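Local coordinates for leucine-rich-repeat protein (Methanosarcina barkeri, PDB 4WNR) that binds GDP and magnesium through its Ras-like Roc G domain, followed here by part of COR, and is probably a serine/threonine protein kinase, at residues W81-V92 with K194-Q204. Sequence-based numbering, arbitrary orientation.
Sequences WGFKDKDKEIKV and KKELLKVEHMQ. With SO4 (sulfate ion), chain F.
F83 turns its CG between the backbone N and the carbonyl carbon (chi1 62°), standing its ring up toward K194, whose long side chain runs straight until its last torsion bends (chi4 -75°) and brings NZ back over the strand. The contact joins the antiparallel beta hairpin at the edge of the Roc G-domain sheet, closed by a type II' turn from D85 to K88, to the last turn of helix 186-198 and the loop after it. Strand 81-85 and helix 194-198 cross at 79°, their axes 10.8 Å apart at closest approach. The F83 ring lies between two aliphatic groups. K194 CG makes a CH-pi contact 4.1 Å from its centroid, almost on the ring normal, and I90 CB, from the paired strand, covers the opposite face. The lysine passes the ring head to tail, its NZ ending 3.6 Å from F83 CB and also reaching W81 CH2, obliquely to the indole. L197 CD1 meets F83 CE1 and V92 CG2, each at 3.9 Å, and lies farther off at the edge of the W81 ring. With an alanine in place of F83, K194 CG would lose the ring beneath it, and the lysine chain would probably be freer to turn, with a gap opening between I90 and K194. Nearer the turn, L198 splits its methyls: CD2 packs on I90 CD1, while CD1 lies 3.8 Å from D85 CG. M203, which also touches V42 of strand 36-47, extends the apolar layer into the loop, its CE 3.5 Å from I90 CG2. On the helix's far side, K195 NZ donates a hydrogen bond to O4 (2.7 Å) of a sulfate, probably from the crystallisation liquor, that K192 NZ also hydrogen-bonds.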
ATOM      1  N   TRP A  81      -2.567  -9.156  10.642  1.00 76.59           N
ATOM      2  CA  TRP A  81      -1.813 -10.083  11.487  1.00 77.23           C
ATOM      3  C   TRP A  81      -1.456  -9.418  12.814  1.00 78.61           C
ATOM      4  O   TRP A  81      -1.437  -8.193  12.918  1.00 78.49           O
ATOM      5  CB  TRP A  81      -0.541 -10.519  10.754  1.00 76.77           C
ATOM      6  CG  TRP A  81       0.273 -11.568  11.459  1.00 75.35           C
ATOM      7  CD1 TRP A  81      -0.141 -12.812  11.835  1.00 74.92           C
ATOM      8  CD2 TRP A  81       1.648 -11.467  11.847  1.00 74.70           C
ATOM      9  NE1 TRP A  81       0.888 -13.489  12.443  1.00 74.46           N
ATOM     10  CE2 TRP A  81       1.998 -12.686  12.462  1.00 74.06           C
ATOM     11  CE3 TRP A  81       2.616 -10.462  11.739  1.00 75.06           C
ATOM     12  CZ2 TRP A  81       3.276 -12.930  12.967  1.00 74.39           C
ATOM     13  CZ3 TRP A  81       3.889 -10.704  12.240  1.00 75.13           C
ATOM     14  CH2 TRP A  81       4.206 -11.930  12.847  1.00 74.90           C
ATOM     15  N   GLY A  82      -1.185 -10.231  13.830  1.00 80.56           N
ATOM     16  CA  GLY A  82      -0.777  -9.717  15.135  1.00 82.87           C
ATOM     17  C   GLY A  82       0.012 -10.713  15.962  1.00 84.84           C
ATOM     18  O   GLY A  82      -0.097 -11.926  15.769  1.00 85.23           O
ATOM     19  N   PHE A  83       0.821 -10.185  16.877  1.00 86.50           N
ATOM     20  CA  PHE A  83       1.573 -11.001  17.830  1.00 87.83           C
ATOM     21  C   PHE A  83       1.768 -10.229  19.131  1.00 90.91           C
ATOM     22  O   PHE A  83       1.746  -8.997  19.138  1.00 88.93           O
ATOM     23  CB  PHE A  83       2.925 -11.424  17.245  1.00 87.07           C
ATOM     24  CG  PHE A  83       3.841 -10.276  16.926  1.00 86.48           C
ATOM     25  CD1 PHE A  83       3.733  -9.600  15.718  1.00 86.83           C
ATOM     26  CD2 PHE A  83       4.824  -9.881  17.824  1.00 85.84           C
ATOM     27  CE1 PHE A  83       4.580  -8.545  15.418  1.00 86.95           C
ATOM     28  CE2 PHE A  83       5.674  -8.828  17.530  1.00 85.59           C
ATOM     29  CZ  PHE A  83       5.553  -8.160  16.325  1.00 86.42           C
ATOM     30  N   LYS A  84       1.955 -10.960  20.226  1.00 94.81           N
ATOM     31  CA  LYS A  84       2.090 -10.347  21.546  1.00 96.18           C
ATOM     32  C   LYS A  84       3.543 -10.378  22.015  1.00 96.12           C
ATOM     33  O   LYS A  84       4.097 -11.449  22.266  1.00 96.15           O
ATOM     34  CB  LYS A  84       1.190 -11.058  22.559  1.00 97.12           C
ATOM     35  CG  LYS A  84       0.984 -10.277  23.847  1.00 99.20           C
ATOM     36  CD  LYS A  84      -0.073 -10.912  24.735  1.00100.09           C
ATOM     37  CE  LYS A  84      -0.380 -10.039  25.942  1.00100.57           C
ATOM     38  NZ  LYS A  84      -1.417 -10.645  26.824  1.00100.48           N
ATOM     39  N   ASP A  85       4.158  -9.203  22.109  1.00 97.25           N
ATOM     40  CA  ASP A  85       5.490  -9.067  22.693  1.00 99.07           C
ATOM     41  C   ASP A  85       5.325  -8.576  24.118  1.00100.94           C
ATOM     42  O   ASP A  85       4.948  -7.421  24.336  1.00100.63           O
ATOM     43  CB  ASP A  85       6.328  -8.061  21.909  1.00 99.17           C
ATOM     44  CG  ASP A  85       7.630  -7.712  22.614  1.00100.02           C
ATOM     45  OD1 ASP A  85       8.500  -8.601  22.733  1.00100.30           O
ATOM     46  OD2 ASP A  85       7.783  -6.547  23.046  1.00 98.97           O
ATOM     47  N   LYS A  86       5.607  -9.446  25.084  1.00102.57           N
ATOM     48  CA  LYS A  86       5.411  -9.114  26.491  1.00101.74           C
ATOM     49  C   LYS A  86       3.959  -8.663  26.689  1.00101.67           C
ATOM     50  O   LYS A  86       3.035  -9.373  26.285  1.00100.29           O
ATOM     51  CB  LYS A  86       6.428  -8.055  26.935  1.00101.65           C
ATOM     52  CG  LYS A  86       7.813  -8.624  27.172  1.00100.86           C
ATOM     53  CD  LYS A  86       8.878  -7.548  27.090  1.00100.56           C
ATOM     54  CE  LYS A  86      10.262  -8.162  26.987  1.00100.47           C
ATOM     55  NZ  LYS A  86      11.278  -7.154  26.584  1.00100.76           N
ATOM     56  N   ASP A  87       3.751  -7.497  27.296  1.00103.02           N
ATOM     57  CA  ASP A  87       2.402  -6.970  27.472  1.00105.20           C
ATOM     58  C   ASP A  87       1.796  -6.480  26.154  1.00105.41           C
ATOM     59  O   ASP A  87       0.618  -6.722  25.878  1.00103.60           O
ATOM     60  CB  ASP A  87       2.404  -5.823  28.488  1.00106.86           C
ATOM     61  CG  ASP A  87       1.003  -5.467  28.979  1.00108.01           C
ATOM     62  OD1 ASP A  87       0.032  -6.193  28.661  1.00107.81           O
ATOM     63  OD2 ASP A  87       0.873  -4.451  29.698  1.00107.97           O
ATOM     64  N   LYS A  88       2.613  -5.804  25.347  1.00104.92           N
ATOM     65  CA  LYS A  88       2.137  -5.082  24.163  1.00103.00           C
ATOM     66  C   LYS A  88       1.510  -5.996  23.110  1.00101.33           C
ATOM     67  O   LYS A  88       2.095  -7.009  22.725  1.00100.15           O
ATOM     68  CB  LYS A  88       3.287  -4.296  23.524  1.00103.62           C
ATOM     69  CG  LYS A  88       3.835  -3.170  24.388  1.00104.75           C
ATOM     70  CD  LYS A  88       5.096  -2.561  23.788  1.00105.95           C
ATOM     71  CE  LYS A  88       4.802  -1.758  22.529  1.00106.11           C
ATOM     72  NZ  LYS A  88       6.019  -1.087  21.991  1.00105.45           N
ATOM     73  N   GLU A  89       0.316  -5.621  22.656  1.00100.02           N
ATOM     74  CA  GLU A  89      -0.372  -6.319  21.572  1.00 99.45           C
ATOM     75  C   GLU A  89      -0.009  -5.647  20.247  1.00 96.97           C
ATOM     76  O   GLU A  89      -0.492  -4.555  19.942  1.00 97.87           O
ATOM     77  CB  GLU A  89      -1.890  -6.291  21.797  1.00101.12           C
ATOM     78  CG  GLU A  89      -2.705  -7.119  20.806  1.00103.83           C
ATOM     79  CD  GLU A  89      -2.475  -8.617  20.934  1.00106.30           C
ATOM     80  OE1 GLU A  89      -2.306  -9.108  22.071  1.00106.64           O
ATOM     81  OE2 GLU A  89      -2.474  -9.310  19.892  1.00107.88           O
ATOM     82  N   ILE A  90       0.854  -6.299  19.470  1.00 93.47           N
ATOM     83  CA  ILE A  90       1.314  -5.753  18.192  1.00 89.82           C
ATOM     84  C   ILE A  90       0.314  -6.097  17.090  1.00 87.28           C
ATOM     85  O   ILE A  90      -0.173  -7.225  17.013  1.00 85.99           O
ATOM     86  CB  ILE A  90       2.708  -6.288  17.795  1.00 89.69           C
ATOM     87  CG1 ILE A  90       3.721  -6.102  18.936  1.00 89.83           C
ATOM     88  CG2 ILE A  90       3.201  -5.614  16.520  1.00 89.30           C
ATOM     89  CD1 ILE A  90       3.920  -4.671  19.394  1.00 89.89           C
ATOM     90  N   LYS A  91       0.022  -5.110  16.245  1.00 84.97           N
ATOM     91  CA  LYS A  91      -0.926  -5.265  15.139  1.00 83.20           C
ATOM     92  C   LYS A  91      -0.245  -4.922  13.813  1.00 80.45           C
ATOM     93  O   LYS A  91       0.383  -3.872  13.683  1.00 78.27           O
ATOM     94  CB  LYS A  91      -2.146  -4.372  15.367  1.00 83.29           C
ATOM     95  CG  LYS A  91      -3.010  -4.805  16.546  1.00 84.87           C
ATOM     96  CD  LYS A  91      -3.704  -3.631  17.225  1.00 86.50           C
ATOM     97  CE  LYS A  91      -4.881  -3.108  16.418  1.00 86.70           C
ATOM     98  NZ  LYS A  91      -6.100  -3.946  16.587  1.00 87.62           N
ATOM     99  N   VAL A  92      -0.370  -5.817  12.836  1.00 78.50           N
ATOM    100  CA  VAL A  92       0.323  -5.680  11.554  1.00 76.77           C
ATOM    101  C   VAL A  92      -0.658  -5.785  10.391  1.00 74.73           C
ATOM    102  O   VAL A  92      -1.527  -6.657  10.377  1.00 73.67           O
ATOM    103  CB  VAL A  92       1.413  -6.760  11.391  1.00 77.02           C
ATOM    104  CG1 VAL A  92       2.140  -6.605  10.064  1.00 77.47           C
ATOM    105  CG2 VAL A  92       2.406  -6.691  12.542  1.00 76.54           C
ATOM    106  N   LYS A 194       9.641  -9.633  13.362  1.00 76.19           N
ATOM    107  CA  LYS A 194       9.064  -9.289  14.665  1.00 77.13           C
ATOM    108  C   LYS A 194       9.922  -8.267  15.412  1.00 78.26           C
ATOM    109  O   LYS A 194       9.396  -7.334  16.017  1.00 79.69           O
ATOM    110  CB  LYS A 194       8.900 -10.542  15.531  1.00 77.72           C
ATOM    111  CG  LYS A 194       7.794 -11.482  15.080  1.00 78.70           C
ATOM    112  CD  LYS A 194       7.887 -12.820  15.799  1.00 80.15           C
ATOM    113  CE  LYS A 194       6.857 -13.817  15.290  1.00 81.33           C
ATOM    114  NZ  LYS A 194       5.485 -13.521  15.791  1.00 82.49           N
ATOM    115  N   LYS A 195      11.239  -8.447  15.356  1.00 77.94           N
ATOM    116  CA  LYS A 195      12.172  -7.582  16.081  1.00 79.46           C
ATOM    117  C   LYS A 195      12.214  -6.175  15.490  1.00 78.80           C
ATOM    118  O   LYS A 195      12.195  -5.192  16.229  1.00 79.32           O
ATOM    119  CB  LYS A 195      13.576  -8.199  16.096  1.00 81.91           C
ATOM    120  CG  LYS A 195      14.567  -7.471  16.998  1.00 84.26           C
ATOM    121  CD  LYS A 195      15.545  -8.425  17.678  1.00 86.44           C
ATOM    122  CE  LYS A 195      16.526  -9.059  16.702  1.00 87.57           C
ATOM    123  NZ  LYS A 195      17.593  -8.113  16.271  1.00 87.61           N
ATOM    124  N   GLU A 196      12.266  -6.086  14.164  1.00 80.31           N
ATOM    125  CA  GLU A 196      12.309  -4.792  13.472  1.00 80.34           C
ATOM    126  C   GLU A 196      10.962  -4.064  13.489  1.00 79.39           C
ATOM    127  O   GLU A 196      10.923  -2.835  13.423  1.00 76.94           O
ATOM    128  CB  GLU A 196      12.795  -4.970  12.030  1.00 80.69           C
ATOM    129  CG  GLU A 196      14.257  -5.387  11.911  1.00 81.30           C
ATOM    130  CD  GLU A 196      15.228  -4.348  12.454  1.00 82.91           C
ATOM    131  OE1 GLU A 196      14.935  -3.136  12.363  1.00 84.90           O
ATOM    132  OE2 GLU A 196      16.291  -4.746  12.973  1.00 82.87           O
ATOM    133  N   LEU A 197       9.868  -4.821  13.571  1.00 79.53           N
ATOM    134  CA  LEU A 197       8.525  -4.239  13.688  1.00 79.94           C
ATOM    135  C   LEU A 197       8.349  -3.462  14.994  1.00 82.36           C
ATOM    136  O   LEU A 197       7.672  -2.435  15.023  1.00 84.62           O
ATOM    137  CB  LEU A 197       7.443  -5.321  13.576  1.00 79.59           C
ATOM    138  CG  LEU A 197       7.048  -5.750  12.159  1.00 78.97           C
ATOM    139  CD1 LEU A 197       6.267  -7.054  12.193  1.00 78.39           C
ATOM    140  CD2 LEU A 197       6.241  -4.665  11.459  1.00 79.06           C
ATOM    141  N   LEU A 198       8.956  -3.960  16.068  1.00 83.82           N
ATOM    142  CA  LEU A 198       8.920  -3.286  17.368  1.00 83.42           C
ATOM    143  C   LEU A 198       9.740  -1.992  17.381  1.00 83.80           C
ATOM    144  O   LEU A 198       9.437  -1.072  18.139  1.00 84.99           O
ATOM    145  CB  LEU A 198       9.434  -4.222  18.465  1.00 83.22           C
ATOM    146  CG  LEU A 198       8.614  -5.492  18.714  1.00 83.54           C
ATOM    147  CD1 LEU A 198       9.425  -6.509  19.503  1.00 83.20           C
ATOM    148  CD2 LEU A 198       7.313  -5.167  19.431  1.00 84.59           C
ATOM    149  N   LYS A 199      10.765  -1.925  16.535  1.00 84.83           N
ATOM    150  CA  LYS A 199      11.711  -0.805  16.525  1.00 86.34           C
ATOM    151  C   LYS A 199      11.327   0.356  15.592  1.00 87.50           C
ATOM    152  O   LYS A 199      12.072   1.333  15.497  1.00 86.85           O
ATOM    153  CB  LYS A 199      13.110  -1.310  16.153  1.00 87.35           C
ATOM    154  CG  LYS A 199      13.721  -2.255  17.177  1.00 88.90           C
ATOM    155  CD  LYS A 199      14.988  -2.918  16.657  1.00 90.03           C
ATOM    156  CE  LYS A 199      16.124  -1.921  16.491  1.00 91.24           C
ATOM    157  NZ  LYS A 199      17.402  -2.591  16.125  1.00 92.38           N
ATOM    158  N   VAL A 200      10.186   0.257  14.911  1.00 89.48           N
ATOM    159  CA  VAL A 200       9.739   1.340  14.020  1.00 91.83           C
ATOM    160  C   VAL A 200       9.401   2.587  14.842  1.00 94.74           C
ATOM    161  O   VAL A 200       8.934   2.480  15.976  1.00 95.79           O
ATOM    162  CB  VAL A 200       8.534   0.940  13.134  1.00 91.39           C
ATOM    163  CG1 VAL A 200       8.886  -0.252  12.256  1.00 91.29           C
ATOM    164  CG2 VAL A 200       7.294   0.649  13.967  1.00 91.47           C
ATOM    165  N   GLU A 201       9.635   3.761  14.258  1.00 97.67           N
ATOM    166  CA  GLU A 201       9.571   5.030  14.995  1.00100.31           C
ATOM    167  C   GLU A 201       8.204   5.335  15.608  1.00100.47           C
ATOM    168  O   GLU A 201       8.129   5.870  16.716  1.00102.77           O
ATOM    169  CB  GLU A 201      10.006   6.197  14.103  1.00102.25           C
ATOM    170  CG  GLU A 201      11.490   6.190  13.758  1.00104.60           C
ATOM    171  CD  GLU A 201      12.008   7.552  13.328  1.00106.67           C
ATOM    172  OE1 GLU A 201      12.617   7.641  12.238  1.00108.45           O
ATOM    173  OE2 GLU A 201      11.810   8.535  14.074  1.00106.84           O
ATOM    174  N   HIS A 202       7.130   4.991  14.901  1.00 99.32           N
ATOM    175  CA  HIS A 202       5.772   5.306  15.366  1.00100.94           C
ATOM    176  C   HIS A 202       5.134   4.193  16.210  1.00101.26           C
ATOM    177  O   HIS A 202       3.925   4.205  16.455  1.00101.60           O
ATOM    178  CB  HIS A 202       4.867   5.685  14.183  1.00102.28           C
ATOM    179  CG  HIS A 202       4.361   4.515  13.400  1.00101.55           C
ATOM    180  ND1 HIS A 202       5.131   3.850  12.471  1.00101.60           N
ATOM    181  CD2 HIS A 202       3.155   3.901  13.397  1.00100.42           C
ATOM    182  CE1 HIS A 202       4.424   2.871  11.937  1.00102.29           C
ATOM    183  NE2 HIS A 202       3.221   2.882  12.480  1.00101.39           N
ATOM    184  N   MET A 203       5.951   3.247  16.664  1.00101.40           N
ATOM    185  CA  MET A 203       5.487   2.197  17.572  1.00101.74           C
ATOM    186  C   MET A 203       5.380   2.744  18.997  1.00102.84           C
ATOM    187  O   MET A 203       4.477   2.373  19.749  1.00103.99           O
ATOM    188  CB  MET A 203       6.442   0.998  17.544  1.00100.83           C
ATOM    189  CG  MET A 203       5.745  -0.347  17.642  1.00100.97           C
ATOM    190  SD  MET A 203       4.768  -0.687  16.165  1.00101.10           S
ATOM    191  CE  MET A 203       3.943  -2.200  16.645  1.00100.26           C
ATOM    192  N   GLN A 204       6.312   3.626  19.354  1.00102.84           N
ATOM    193  CA  GLN A 204       6.333   4.266  20.671  1.00103.54           C
ATOM    194  C   GLN A 204       5.341   5.428  20.780  1.00102.47           C
ATOM    195  O   GLN A 204       5.003   5.849  21.888  1.00103.19           O
ATOM    196  CB  GLN A 204       7.745   4.768  20.991  1.00105.35           C
ATOM    197  CG  GLN A 204       8.807   3.677  21.012  1.00107.42           C
ATOM    198  CD  GLN A 204       8.578   2.652  22.110  1.00109.56           C
ATOM    199  OE1 GLN A 204       8.419   3.007  23.280  1.00109.34           O
ATOM    200  NE2 GLN A 204       8.561   1.373  21.742  1.00110.86           N
TER
HETATM  201  S   SO4 F 705      20.067  -9.899  13.873  1.00128.64           S
HETATM  202  O1  SO4 F 705      20.396 -10.486  15.191  1.00128.83           O
HETATM  203  O2  SO4 F 705      21.267  -9.248  13.303  1.00129.17           O
HETATM  204  O3  SO4 F 705      19.599 -10.963  12.956  1.00128.18           O
HETATM  205  O4  SO4 F 705      18.998  -8.890  14.042  1.00128.59           O